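Local coordinates for L-Ribose isomerase (PDB 4Q0S), which catalyses the isomerisation of L-ribose, an aldose, probably to the ketose L-ribulose, in a cupin barrel that holds a cobalt ion, at residues P70-I75 with A166-R171; K104-H109 with V213-T218; Y126-G131 with V209-R214. One frame throughout, in Å; residues are numbered along the deposited sequence.

How the contacts relate
All three contacts reach the same antiparallel sheet of the cupin barrel, but at different depths. Contacts 2 and 3 are buried strand pairings on either side of strand 211-217 and share V213 and R214; contact 1 is partly buried and fastens the loop 166-171 to the lead-in of strand 73-82. That strand neighbours 101-108, so M74 packs on M106 and contact 1 runs into contact 2, whereas contacts 1 and 3 do not touch. Their chemistry differs accordingly: proline packing, a water bridge and an ion pair in contact 1, a ladder with ligand-binding side chains in contact 2, and a bulged, largely apolar pairing in contact 3; both strand pairings touch the second subunit.

Contact 1: P70-I75 with A166-R171; sequences PYEAMI and ALPKGR
E72 and R171 form the charged part of this contact. E72 OE1 lies at the edge of the guanidinium, near its plane, and receives a hydrogen bond from R171 NH1 within a salt bridge. The modelled 2.4 Å between E72 OE1 and R171 NH1 is shorter than a real N-H...O bond would be, so their exact placing is doubtful. The carboxylate and guanidinium planes stand 69° apart, so this is a single-point ion pair rather than a flat two-pronged one. R171 turns sharply at its second torsion (chi2 -72°), which folds the chain back along the carboxylate. Both groups have further partners: Y175 OH bonds to E72 OE2, and R171 NH2 reaches D56 and the carbonyl of F53.

Apolar packing centres on the two prolines. The P168 ring crosses the E72 chain at about a right angle, its CG 3.4 Å from E72 CG, while P70 CB approaches P168 CD at 4.4 Å. At the outer end, P70 CG meets A166 CB at 4.2 Å.

Backbone groups supply the polar links between the two main chains. P168 CA makes a CA-H...O contact with P70 O at 3.4 Å. One water donates to P70 O at 2.7 Å and accepts from K169 N at 3.0 Å, joining the two main chains where no direct hydrogen bond does.

The loop before strand 180-185 is thus held to the lead-in of strand 73-82 by side chains and solvent rather than by sheet pairing, and with both oxygens of the buried E72 carboxylate partnered, the charges are paired within this chain.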
ATOM      1  N   PRO A  70       1.091 -25.640  14.948  1.00 31.12           N
ATOM      2  CA  PRO A  70       2.483 -25.705  14.497  1.00 30.82           C
ATOM      3  C   PRO A  70       2.774 -26.768  13.437  1.00 31.58           C
ATOM      4  O   PRO A  70       2.833 -27.967  13.732  1.00 31.39           O
ATOM      5  CB  PRO A  70       3.252 -25.955  15.792  1.00 32.93           C
ATOM      6  CG  PRO A  70       2.290 -26.790  16.591  1.00 32.03           C
ATOM      7  CD  PRO A  70       0.970 -26.080  16.352  1.00 32.04           C
ATOM      8  N   TYR A  71       2.944 -26.315  12.198  1.00 29.08           N
ATOM      9  CA  TYR A  71       3.268 -27.198  11.088  1.00 28.31           C
ATOM     10  C   TYR A  71       4.314 -26.499  10.231  1.00 28.49           C
ATOM     11  O   TYR A  71       4.487 -25.281  10.327  1.00 26.31           O
ATOM     12  CB  TYR A  71       2.017 -27.516  10.265  1.00 30.01           C
ATOM     13  CG  TYR A  71       1.123 -28.552  10.914  1.00 29.70           C
ATOM     14  CD1 TYR A  71       1.431 -29.912  10.833  1.00 30.65           C
ATOM     15  CD2 TYR A  71      -0.003 -28.174  11.643  1.00 31.02           C
ATOM     16  CE1 TYR A  71       0.641 -30.873  11.466  1.00 30.28           C
ATOM     17  CE2 TYR A  71      -0.802 -29.125  12.283  1.00 31.50           C
ATOM     18  CZ  TYR A  71      -0.472 -30.473  12.189  1.00 32.11           C
ATOM     19  OH  TYR A  71      -1.244 -31.419  12.829  1.00 31.09           O
ATOM     20  N   GLU A  72       5.026 -27.270   9.415  1.00 27.12           N
ATOM     21  CA  GLU A  72       6.057 -26.705   8.561  1.00 27.74           C
ATOM     22  C   GLU A  72       5.558 -26.684   7.121  1.00 28.04           C
ATOM     23  O   GLU A  72       5.553 -27.702   6.417  1.00 24.70           O
ATOM     24  CB  GLU A  72       7.361 -27.509   8.718  1.00 26.66           C
ATOM     25  CG  GLU A  72       7.748 -27.631  10.199  1.00 26.68           C
ATOM     26  CD  GLU A  72       9.076 -28.331  10.462  1.00 26.71           C
ATOM     27  OE1 GLU A  72       9.515 -29.154   9.633  1.00 25.79           O
ATOM     28  OE2 GLU A  72       9.669 -28.058  11.525  1.00 26.67           O
ATOM     29  N   ALA A  73       5.118 -25.498   6.709  1.00 25.71           N
ATOM     30  CA  ALA A  73       4.574 -25.267   5.381  1.00 26.75           C
ATOM     31  C   ALA A  73       4.574 -23.762   5.126  1.00 26.96           C
ATOM     32  O   ALA A  73       4.444 -22.961   6.059  1.00 27.16           O
ATOM     33  CB  ALA A  73       3.159 -25.815   5.297  1.00 23.20           C
ATOM     34  N   MET A  74       4.704 -23.378   3.862  1.00 26.74           N
ATOM     35  CA  MET A  74       4.746 -21.967   3.517  1.00 26.71           C
ATOM     36  C   MET A  74       4.542 -21.792   2.030  1.00 25.38           C
ATOM     37  O   MET A  74       4.519 -22.761   1.269  1.00 24.78           O
ATOM     38  CB  MET A  74       6.112 -21.389   3.872  1.00 25.27           C
ATOM     39  CG  MET A  74       7.199 -21.881   2.921  1.00 27.74           C
ATOM     40  SD  MET A  74       8.865 -21.521   3.466  1.00 31.80           S
ATOM     41  CE  MET A  74       8.840 -19.719   3.345  1.00 27.54           C
ATOM     42  N   ILE A  75       4.425 -20.534   1.625  1.00 24.24           N
ATOM     43  CA  ILE A  75       4.252 -20.200   0.223  1.00 24.34           C
ATOM     44  C   ILE A  75       5.401 -19.305  -0.194  1.00 24.03           C
ATOM     45  O   ILE A  75       5.824 -18.439   0.571  1.00 24.68           O
ATOM     46  CB  ILE A  75       2.929 -19.437  -0.020  1.00 24.81           C
ATOM     47  CG1 ILE A  75       1.745 -20.367   0.229  1.00 24.63           C
ATOM     48  CG2 ILE A  75       2.905 -18.871  -1.441  1.00 24.35           C
ATOM     49  CD1 ILE A  75       0.415 -19.726  -0.029  1.00 25.06           C
ATOM     50  N   ALA A 166       5.474 -23.177  20.398  1.00 33.98           N
ATOM     51  CA  ALA A 166       4.984 -24.492  20.003  1.00 33.84           C
ATOM     52  C   ALA A 166       5.646 -24.933  18.705  1.00 33.52           C
ATOM     53  O   ALA A 166       5.528 -24.264  17.679  1.00 35.25           O
ATOM     54  CB  ALA A 166       3.465 -24.463  19.830  1.00 31.90           C
ATOM     55  N   LEU A 167       6.344 -26.060  18.758  1.00 33.72           N
ATOM     56  CA  LEU A 167       7.032 -26.600  17.596  1.00 31.99           C
ATOM     57  C   LEU A 167       6.228 -27.757  17.005  1.00 33.09           C
ATOM     58  O   LEU A 167       5.418 -28.378  17.691  1.00 33.35           O
ATOM     59  CB  LEU A 167       8.428 -27.081  18.002  1.00 32.23           C
ATOM     60  CG  LEU A 167       9.397 -26.013  18.519  1.00 31.95           C
ATOM     61  CD1 LEU A 167      10.701 -26.666  18.966  1.00 29.04           C
ATOM     62  CD2 LEU A 167       9.666 -24.995  17.418  1.00 29.00           C
ATOM     63  N   PRO A 168       6.438 -28.057  15.715  1.00 33.42           N
ATOM     64  CA  PRO A 168       5.698 -29.156  15.084  1.00 33.49           C
ATOM     65  C   PRO A 168       5.969 -30.493  15.781  1.00 35.45           C
ATOM     66  O   PRO A 168       7.102 -30.780  16.183  1.00 32.18           O
ATOM     67  CB  PRO A 168       6.217 -29.144  13.643  1.00 33.27           C
ATOM     68  CG  PRO A 168       6.648 -27.709  13.437  1.00 31.61           C
ATOM     69  CD  PRO A 168       7.314 -27.379  14.744  1.00 31.89           C
ATOM     70  N   LYS A 169       4.925 -31.305  15.916  1.00 36.35           N
ATOM     71  CA  LYS A 169       5.057 -32.610  16.552  1.00 38.13           C
ATOM     72  C   LYS A 169       5.993 -33.486  15.738  1.00 36.62           C
ATOM     73  O   LYS A 169       5.800 -33.666  14.535  1.00 35.94           O
ATOM     74  CB  LYS A 169       3.692 -33.297  16.663  1.00 41.39           C
ATOM     75  CG  LYS A 169       2.658 -32.530  17.470  1.00 45.72           C
ATOM     76  CD  LYS A 169       3.103 -32.328  18.910  1.00 50.52           C
ATOM     77  CE  LYS A 169       1.994 -31.694  19.733  1.00 52.08           C
ATOM     78  NZ  LYS A 169       1.479 -30.453  19.083  1.00 54.29           N
ATOM     79  N   GLY A 170       7.008 -34.032  16.397  1.00 36.70           N
ATOM     80  CA  GLY A 170       7.956 -34.888  15.710  1.00 35.57           C
ATOM     81  C   GLY A 170       9.052 -34.128  14.989  1.00 36.68           C
ATOM     82  O   GLY A 170       9.846 -34.723  14.264  1.00 37.90           O
ATOM     83  N   ARG A 171       9.099 -32.813  15.184  1.00 35.95           N
ATOM     84  CA  ARG A 171      10.112 -31.976  14.542  1.00 37.02           C
ATOM     85  C   ARG A 171      10.829 -31.125  15.589  1.00 37.25           C
ATOM     86  O   ARG A 171      11.755 -30.381  15.267  1.00 37.75           O
ATOM     87  CB  ARG A 171       9.454 -31.038  13.514  1.00 37.16           C
ATOM     88  CG  ARG A 171       8.695 -31.727  12.385  1.00 36.41           C
ATOM     89  CD  ARG A 171       9.640 -32.397  11.404  1.00 35.35           C
ATOM     90  NE  ARG A 171       8.920 -33.112  10.355  1.00 37.90           N
ATOM     91  CZ  ARG A 171       8.602 -32.602   9.170  1.00 40.12           C
ATOM     92  NH1 ARG A 171       8.942 -31.361   8.860  1.00 40.64           N
ATOM     93  NH2 ARG A 171       7.949 -33.341   8.284  1.00 39.48           N
TER
HETATM   94  O   HOH W   1       2.392 -30.523  14.584  1.00 34.93           O

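Contact 2: K104-H109 with V213-T218; sequences KLMIVH and VREVST. With RB0 (D-ribitol), chain C.
This is an antiparallel pairing of strands 101-108 and 211-217, buried within the barrel sheet. K104 with E215 and M106 with V213 are hydrogen-bonded pairs, and L105 with R214 is the non-hydrogen-bonded pair between them. Each hydrogen-bonded pair has two backbone bonds, M106 N to V213 O being 2.7 Å.

K104, M106, V213 and E215 point to the same face, and all but V213 belong to the ribitol pocket. K104 bends at chi2 and chi3, curling over E215 and bringing NZ into a salt bridge with OE2; the 2.5 Å between NZ and OE2 is less certain, NZ being modelled too close to another atom. E215 reaches the sugar alcohol on an extended chain, CG trans to the backbone N (chi1 177°). Its OE2 accepts from ribitol O3 at 3.2 Å. M106 turns at chi3, setting its methyl CE 3.5 Å from E215 OE1 and its SD 4.0 Å from ribitol C3.

R254 also bonds ribitol, and the cobalt ion is about 5 Å from the E215 side chain. A metal site inside the barrel, with the ligand against the strands, is typical of metal-dependent cupins, and here ribitol probably marks where the sugar substrate binds.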
ATOM      1  N   LYS A 104      12.105 -13.079  -3.701  1.00 23.40           N
ATOM      2  CA  LYS A 104      10.864 -13.818  -3.539  1.00 23.21           C
ATOM      3  C   LYS A 104      10.049 -13.256  -2.387  1.00 23.49           C
ATOM      4  O   LYS A 104      10.571 -12.547  -1.527  1.00 25.24           O
ATOM      5  CB  LYS A 104      11.141 -15.297  -3.271  1.00 25.93           C
ATOM      6  CG  LYS A 104      11.666 -15.583  -1.867  1.00 28.23           C
ATOM      7  CD  LYS A 104      13.030 -16.274  -1.902  1.00 31.01           C
ATOM      8  CE  LYS A 104      14.103 -15.374  -2.498  1.00 32.56           C
ATOM      9  NZ  LYS A 104      15.479 -15.971  -2.401  1.00 36.67           N
ATOM     10  N   LEU A 105       8.762 -13.574  -2.391  1.00 21.27           N
ATOM     11  CA  LEU A 105       7.852 -13.153  -1.345  1.00 22.02           C
ATOM     12  C   LEU A 105       7.478 -14.447  -0.638  1.00 22.52           C
ATOM     13  O   LEU A 105       7.128 -15.427  -1.287  1.00 22.62           O
ATOM     14  CB  LEU A 105       6.596 -12.519  -1.942  1.00 21.74           C
ATOM     15  CG  LEU A 105       5.679 -11.877  -0.903  1.00 21.98           C
ATOM     16  CD1 LEU A 105       6.404 -10.692  -0.274  1.00 20.63           C
ATOM     17  CD2 LEU A 105       4.376 -11.416  -1.559  1.00 21.96           C
ATOM     18  N   MET A 106       7.573 -14.459   0.685  1.00 21.88           N
ATOM     19  CA  MET A 106       7.241 -15.652   1.440  1.00 23.69           C
ATOM     20  C   MET A 106       6.063 -15.373   2.355  1.00 21.59           C
ATOM     21  O   MET A 106       6.013 -14.348   3.035  1.00 23.11           O
ATOM     22  CB  MET A 106       8.452 -16.120   2.250  1.00 24.63           C
ATOM     23  CG  MET A 106       9.691 -16.322   1.386  1.00 26.08           C
ATOM     24  SD  MET A 106      11.098 -17.034   2.249  1.00 29.27           S
ATOM     25  CE  MET A 106      11.559 -15.710   3.314  1.00 25.18           C
ATOM     26  N   ILE A 107       5.104 -16.287   2.354  1.00 22.65           N
ATOM     27  CA  ILE A 107       3.929 -16.127   3.183  1.00 23.29           C
ATOM     28  C   ILE A 107       3.776 -17.309   4.130  1.00 22.40           C
ATOM     29  O   ILE A 107       3.637 -18.456   3.707  1.00 22.88           O
ATOM     30  CB  ILE A 107       2.667 -15.963   2.314  1.00 25.46           C
ATOM     31  CG1 ILE A 107       2.869 -14.782   1.359  1.00 25.67           C
ATOM     32  CG2 ILE A 107       1.443 -15.743   3.204  1.00 24.69           C
ATOM     33  CD1 ILE A 107       1.675 -14.479   0.489  1.00 34.74           C
ATOM     34  N   VAL A 108       3.806 -16.997   5.418  1.00 22.31           N
ATOM     35  CA  VAL A 108       3.695 -17.985   6.469  1.00 22.50           C
ATOM     36  C   VAL A 108       2.497 -17.657   7.351  1.00 22.80           C
ATOM     37  O   VAL A 108       2.394 -16.561   7.907  1.00 21.63           O
ATOM     38  CB  VAL A 108       4.977 -17.996   7.324  1.00 23.17           C
ATOM     39  CG1 VAL A 108       4.852 -19.007   8.439  1.00 23.44           C
ATOM     40  CG2 VAL A 108       6.178 -18.306   6.437  1.00 23.02           C
ATOM     41  N   HIS A 109       1.584 -18.613   7.472  1.00 22.37           N
ATOM     42  CA  HIS A 109       0.404 -18.403   8.280  1.00 22.02           C
ATOM     43  C   HIS A 109       0.697 -18.590   9.762  1.00 23.51           C
ATOM     44  O   HIS A 109       1.718 -19.174  10.136  1.00 24.87           O
ATOM     45  CB  HIS A 109      -0.731 -19.306   7.792  1.00 22.05           C
ATOM     46  CG  HIS A 109      -1.412 -18.778   6.563  1.00 22.73           C
ATOM     47  ND1 HIS A 109      -0.783 -18.709   5.338  1.00 22.58           N
ATOM     48  CD2 HIS A 109      -2.638 -18.230   6.389  1.00 20.87           C
ATOM     49  CE1 HIS A 109      -1.593 -18.141   4.463  1.00 20.05           C
ATOM     50  NE2 HIS A 109      -2.725 -17.839   5.075  1.00 20.57           N
ATOM     51  N   VAL A 213       6.989 -11.861   4.012  1.00 23.61           N
ATOM     52  CA  VAL A 213       8.374 -11.406   4.019  1.00 23.41           C
ATOM     53  C   VAL A 213       8.999 -11.394   2.638  1.00 23.39           C
ATOM     54  O   VAL A 213       8.824 -12.320   1.848  1.00 23.91           O
ATOM     55  CB  VAL A 213       9.256 -12.316   4.916  1.00 27.09           C
ATOM     56  CG1 VAL A 213      10.694 -11.765   4.993  1.00 24.88           C
ATOM     57  CG2 VAL A 213       8.654 -12.414   6.307  1.00 29.90           C
ATOM     58  N   ARG A 214       9.739 -10.337   2.354  1.00 23.17           N
ATOM     59  CA  ARG A 214      10.424 -10.225   1.086  1.00 24.37           C
ATOM     60  C   ARG A 214      11.859 -10.718   1.311  1.00 25.18           C
ATOM     61  O   ARG A 214      12.577 -10.199   2.168  1.00 24.51           O
ATOM     62  CB  ARG A 214      10.413  -8.761   0.634  1.00 27.74           C
ATOM     63  CG  ARG A 214      11.078  -8.504  -0.704  1.00 35.21           C
ATOM     64  CD  ARG A 214      11.088  -7.009  -1.009  1.00 35.39           C
ATOM     65  NE  ARG A 214       9.785  -6.496  -1.442  1.00 36.55           N
ATOM     66  CZ  ARG A 214       9.477  -6.242  -2.713  1.00 30.61           C
ATOM     67  NH1 ARG A 214       8.276  -5.777  -3.029  1.00 29.27           N
ATOM     68  NH2 ARG A 214      10.378  -6.455  -3.666  1.00 28.82           N
ATOM     69  N   GLU A 215      12.270 -11.742   0.569  1.00 25.18           N
ATOM     70  CA  GLU A 215      13.629 -12.243   0.711  1.00 25.02           C
ATOM     71  C   GLU A 215      14.479 -11.854  -0.485  1.00 24.74           C
ATOM     72  O   GLU A 215      14.076 -12.035  -1.632  1.00 24.20           O
ATOM     73  CB  GLU A 215      13.661 -13.771   0.856  1.00 26.30           C
ATOM     74  CG  GLU A 215      15.098 -14.315   0.938  1.00 26.96           C
ATOM     75  CD  GLU A 215      15.164 -15.823   1.012  1.00 29.34           C
ATOM     76  OE1 GLU A 215      14.695 -16.380   2.021  1.00 32.54           O
ATOM     77  OE2 GLU A 215      15.687 -16.453   0.061  1.00 30.94           O
ATOM     78  N   VAL A 216      15.651 -11.299  -0.201  1.00 22.30           N
ATOM     79  CA  VAL A 216      16.598 -10.911  -1.231  1.00 23.43           C
ATOM     80  C   VAL A 216      17.851 -11.707  -0.888  1.00 22.86           C
ATOM     81  O   VAL A 216      18.482 -11.480   0.143  1.00 22.14           O
ATOM     82  CB  VAL A 216      16.891  -9.390  -1.192  1.00 21.75           C
ATOM     83  CG1 VAL A 216      18.070  -9.064  -2.079  1.00 21.79           C
ATOM     84  CG2 VAL A 216      15.671  -8.621  -1.674  1.00 21.93           C
ATOM     85  N   SER A 217      18.198 -12.661  -1.741  1.00 23.56           N
ATOM     86  CA  SER A 217      19.354 -13.497  -1.462  1.00 25.73           C
ATOM     87  C   SER A 217      20.171 -13.749  -2.710  1.00 26.06           C
ATOM     88  O   SER A 217      19.883 -13.206  -3.781  1.00 25.93           O
ATOM     89  CB  SER A 217      18.884 -14.839  -0.912  1.00 25.55           C
ATOM     90  OG  SER A 217      18.303 -15.605  -1.955  1.00 26.80           O
ATOM     91  N   THR A 218      21.206 -14.570  -2.559  1.00 26.27           N
ATOM     92  CA  THR A 218      22.038 -14.943  -3.686  1.00 27.71           C
ATOM     93  C   THR A 218      21.259 -16.059  -4.380  1.00 28.59           C
ATOM     94  O   THR A 218      20.236 -16.517  -3.858  1.00 27.83           O
ATOM     95  CB  THR A 218      23.445 -15.437  -3.229  1.00 26.73           C
ATOM     96  OG1 THR A 218      23.307 -16.496  -2.279  1.00 27.95           O
ATOM     97  CG2 THR A 218      24.227 -14.299  -2.580  1.00 24.79           C
TER
HETATM   98  C1  RB0 C 502      12.988 -22.258   2.006  1.00 51.96           C
HETATM   99  O1  RB0 C 502      12.495 -23.486   1.499  1.00 52.84           O
HETATM  100  C2  RB0 C 502      13.478 -21.393   0.854  1.00 51.75           C
HETATM  101  O2  RB0 C 502      14.696 -21.920   0.334  1.00 51.95           O
HETATM  102  C3  RB0 C 502      13.663 -19.932   1.314  1.00 49.21           C
HETATM  103  O3  RB0 C 502      13.897 -19.099   0.188  1.00 47.86           O
HETATM  104  C4  RB0 C 502      14.798 -19.756   2.330  1.00 46.55           C
HETATM  105  O4  RB0 C 502      15.699 -20.850   2.244  1.00 44.57           O
HETATM  106  C5  RB0 C 502      14.229 -19.657   3.743  1.00 45.36           C
HETATM  107  O5  RB0 C 502      15.266 -19.327   4.666  1.00 37.84           O

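Contact 3: Y126-G131 with V209-R214; sequences YEVVLG and VPLVVR
The pairing of Y126-G131 with V209-R214 is an antiparallel ladder interrupted by a classic beta bulge, in which V129 and L130 both face V212. V212 O accepts from V129 N at 2.8 Å and from L130 N at 3.2 Å, the latter in the carbonyl plane on a lone pair. E127 with R214 precedes the bulge as a hydrogen-bonded pair, and V128 with V213 is the non-hydrogen-bonded pair next to it.

On the face of E127 and R214 the two long side chains lie alongside one another and point the same way, their carboxylate and guanidinium planes only 12° apart. They form no salt bridge with each other: the opposite charges stay 4.0 Å apart, E127 OE2 from R214 NE, and the nearer approach is that of OE1 to the methylene CD. The charges are answered elsewhere. E127 OE1 bridges to K190 and to R214 of the second subunit, while R214 NH2 reaches E127 of that subunit, so the pair contributes reciprocal salt bridges to the subunit interface.

On the face of V128 and V213, where M133 of strand 132-137 packs, the side-chain contacts between the strands are apolar. V128 crosses L211 at about a right angle, CG1 near CD1. Y126 sets its CB against V213 CG1 at 4.0 Å; its hydroxyl bonds to E124, a cobalt ligand, and its side chain borders the ribitol pocket.

Beyond the bulge, L130 packs its CB against V212 CG2 and crosses V209 at about a right angle. V209 turns CG2 between its backbone N and carbonyl carbon (chi1 -61° for CG1), where this methyl lies 3.8 Å from both L130 CG and G131 CA.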
ATOM      1  N   TYR A 126      16.235 -10.539   5.094  1.00 22.51           N
ATOM      2  CA  TYR A 126      14.789 -10.480   5.279  1.00 24.81           C
ATOM      3  C   TYR A 126      14.235  -9.082   5.468  1.00 23.85           C
ATOM      4  O   TYR A 126      14.837  -8.242   6.132  1.00 25.84           O
ATOM      5  CB  TYR A 126      14.356 -11.308   6.497  1.00 24.83           C
ATOM      6  CG  TYR A 126      14.967 -12.680   6.584  1.00 25.57           C
ATOM      7  CD1 TYR A 126      14.888 -13.565   5.515  1.00 24.98           C
ATOM      8  CD2 TYR A 126      15.620 -13.096   7.746  1.00 25.60           C
ATOM      9  CE1 TYR A 126      15.441 -14.835   5.592  1.00 26.36           C
ATOM     10  CE2 TYR A 126      16.178 -14.366   7.840  1.00 27.23           C
ATOM     11  CZ  TYR A 126      16.086 -15.231   6.759  1.00 28.44           C
ATOM     12  OH  TYR A 126      16.657 -16.480   6.831  1.00 25.89           O
ATOM     13  N   GLU A 127      13.060  -8.863   4.898  1.00 23.50           N
ATOM     14  CA  GLU A 127      12.348  -7.600   5.009  1.00 23.13           C
ATOM     15  C   GLU A 127      10.900  -7.989   5.296  1.00 22.00           C
ATOM     16  O   GLU A 127      10.240  -8.578   4.444  1.00 21.14           O
ATOM     17  CB  GLU A 127      12.427  -6.826   3.688  1.00 23.98           C
ATOM     18  CG  GLU A 127      11.676  -5.504   3.691  1.00 25.09           C
ATOM     19  CD  GLU A 127      11.433  -4.962   2.291  1.00 23.86           C
ATOM     20  OE1 GLU A 127      12.376  -4.960   1.474  1.00 24.69           O
ATOM     21  OE2 GLU A 127      10.296  -4.528   2.015  1.00 23.77           O
ATOM     22  N   VAL A 128      10.409  -7.694   6.496  1.00 21.46           N
ATOM     23  CA  VAL A 128       9.031  -8.036   6.820  1.00 20.91           C
ATOM     24  C   VAL A 128       8.107  -6.997   6.189  1.00 21.13           C
ATOM     25  O   VAL A 128       8.310  -5.795   6.349  1.00 21.08           O
ATOM     26  CB  VAL A 128       8.798  -8.083   8.354  1.00 22.10           C
ATOM     27  CG1 VAL A 128       7.308  -8.304   8.658  1.00 22.33           C
ATOM     28  CG2 VAL A 128       9.632  -9.214   8.972  1.00 20.98           C
ATOM     29  N   VAL A 129       7.102  -7.467   5.459  1.00 20.76           N
ATOM     30  CA  VAL A 129       6.162  -6.571   4.799  1.00 20.66           C
ATOM     31  C   VAL A 129       4.876  -6.469   5.600  1.00 21.61           C
ATOM     32  O   VAL A 129       4.296  -5.385   5.734  1.00 22.60           O
ATOM     33  CB  VAL A 129       5.839  -7.069   3.374  1.00 20.96           C
ATOM     34  CG1 VAL A 129       4.917  -6.075   2.659  1.00 23.37           C
ATOM     35  CG2 VAL A 129       7.132  -7.267   2.593  1.00 21.90           C
ATOM     36  N   LEU A 130       4.437  -7.602   6.140  1.00 20.57           N
ATOM     37  CA  LEU A 130       3.219  -7.658   6.935  1.00 21.74           C
ATOM     38  C   LEU A 130       3.378  -8.692   8.040  1.00 22.43           C
ATOM     39  O   LEU A 130       3.989  -9.743   7.833  1.00 23.22           O
ATOM     40  CB  LEU A 130       2.028  -8.035   6.047  1.00 22.38           C
ATOM     41  CG  LEU A 130       0.655  -7.911   6.703  1.00 23.33           C
ATOM     42  CD1 LEU A 130       0.300  -6.439   6.798  1.00 23.01           C
ATOM     43  CD2 LEU A 130      -0.396  -8.661   5.896  1.00 21.35           C
ATOM     44  N   GLY A 131       2.825  -8.396   9.213  1.00 23.03           N
ATOM     45  CA  GLY A 131       2.930  -9.323  10.323  1.00 21.96           C
ATOM     46  C   GLY A 131       4.285  -9.196  10.990  1.00 23.24           C
ATOM     47  O   GLY A 131       4.954  -8.173  10.855  1.00 22.75           O
ATOM     48  N   VAL A 209      -2.780 -11.645  10.913  1.00 25.82           N
ATOM     49  CA  VAL A 209      -2.453 -11.664   9.492  1.00 23.57           C
ATOM     50  C   VAL A 209      -1.328 -12.641   9.211  1.00 23.11           C
ATOM     51  O   VAL A 209      -0.561 -12.992  10.102  1.00 24.59           O
ATOM     52  CB  VAL A 209      -2.013 -10.264   8.967  1.00 23.59           C
ATOM     53  CG1 VAL A 209      -3.131  -9.259   9.156  1.00 21.99           C
ATOM     54  CG2 VAL A 209      -0.740  -9.803   9.669  1.00 20.68           C
ATOM     55  N   PRO A 210      -1.225 -13.111   7.962  1.00 23.73           N
ATOM     56  CA  PRO A 210      -0.146 -14.049   7.645  1.00 23.74           C
ATOM     57  C   PRO A 210       1.154 -13.251   7.663  1.00 24.25           C
ATOM     58  O   PRO A 210       1.142 -12.041   7.449  1.00 21.54           O
ATOM     59  CB  PRO A 210      -0.477 -14.512   6.221  1.00 23.29           C
ATOM     60  CG  PRO A 210      -1.948 -14.202   6.065  1.00 25.93           C
ATOM     61  CD  PRO A 210      -2.095 -12.895   6.795  1.00 23.36           C
ATOM     62  N   LEU A 211       2.267 -13.917   7.945  1.00 23.18           N
ATOM     63  CA  LEU A 211       3.547 -13.243   7.914  1.00 23.21           C
ATOM     64  C   LEU A 211       3.907 -13.147   6.432  1.00 21.65           C
ATOM     65  O   LEU A 211       3.846 -14.142   5.707  1.00 20.96           O
ATOM     66  CB  LEU A 211       4.612 -14.070   8.641  1.00 23.69           C
ATOM     67  CG  LEU A 211       6.057 -13.716   8.264  1.00 25.16           C
ATOM     68  CD1 LEU A 211       6.323 -12.257   8.607  1.00 22.73           C
ATOM     69  CD2 LEU A 211       7.039 -14.641   9.006  1.00 24.18           C
ATOM     70  N   VAL A 212       4.249 -11.953   5.975  1.00 22.13           N
ATOM     71  CA  VAL A 212       4.641 -11.766   4.585  1.00 21.11           C
ATOM     72  C   VAL A 212       6.037 -11.168   4.626  1.00 23.33           C
ATOM     73  O   VAL A 212       6.249 -10.099   5.212  1.00 22.13           O
ATOM     74  CB  VAL A 212       3.679 -10.809   3.830  1.00 19.98           C
ATOM     75  CG1 VAL A 212       4.084 -10.717   2.347  1.00 20.39           C
ATOM     76  CG2 VAL A 212       2.256 -11.319   3.938  1.00 18.24           C
ATOM     77  N   VAL A 213       6.989 -11.861   4.012  1.00 23.61           N
ATOM     78  CA  VAL A 213       8.374 -11.406   4.019  1.00 23.41           C
ATOM     79  C   VAL A 213       8.999 -11.394   2.638  1.00 23.39           C
ATOM     80  O   VAL A 213       8.824 -12.320   1.848  1.00 23.91           O
ATOM     81  CB  VAL A 213       9.256 -12.316   4.916  1.00 27.09           C
ATOM     82  CG1 VAL A 213      10.694 -11.765   4.993  1.00 24.88           C
ATOM     83  CG2 VAL A 213       8.654 -12.414   6.307  1.00 29.90           C
ATOM     84  N   ARG A 214       9.739 -10.337   2.354  1.00 23.17           N
ATOM     85  CA  ARG A 214      10.424 -10.225   1.086  1.00 24.37           C
ATOM     86  C   ARG A 214      11.859 -10.718   1.311  1.00 25.18           C
ATOM     87  O   ARG A 214      12.577 -10.199   2.168  1.00 24.51           O
ATOM     88  CB  ARG A 214      10.413  -8.761   0.634  1.00 27.74           C
ATOM     89  CG  ARG A 214      11.078  -8.504  -0.704  1.00 35.21           C
ATOM     90  CD  ARG A 214      11.088  -7.009  -1.009  1.00 35.39           C
ATOM     91  NE  ARG A 214       9.785  -6.496  -1.442  1.00 36.55           N
ATOM     92  CZ  ARG A 214       9.477  -6.242  -2.713  1.00 30.61           C
ATOM     93  NH1 ARG A 214       8.276  -5.777  -3.029  1.00 29.27           N
ATOM     94  NH2 ARG A 214      10.378  -6.455  -3.666  1.00 28.82           N
TER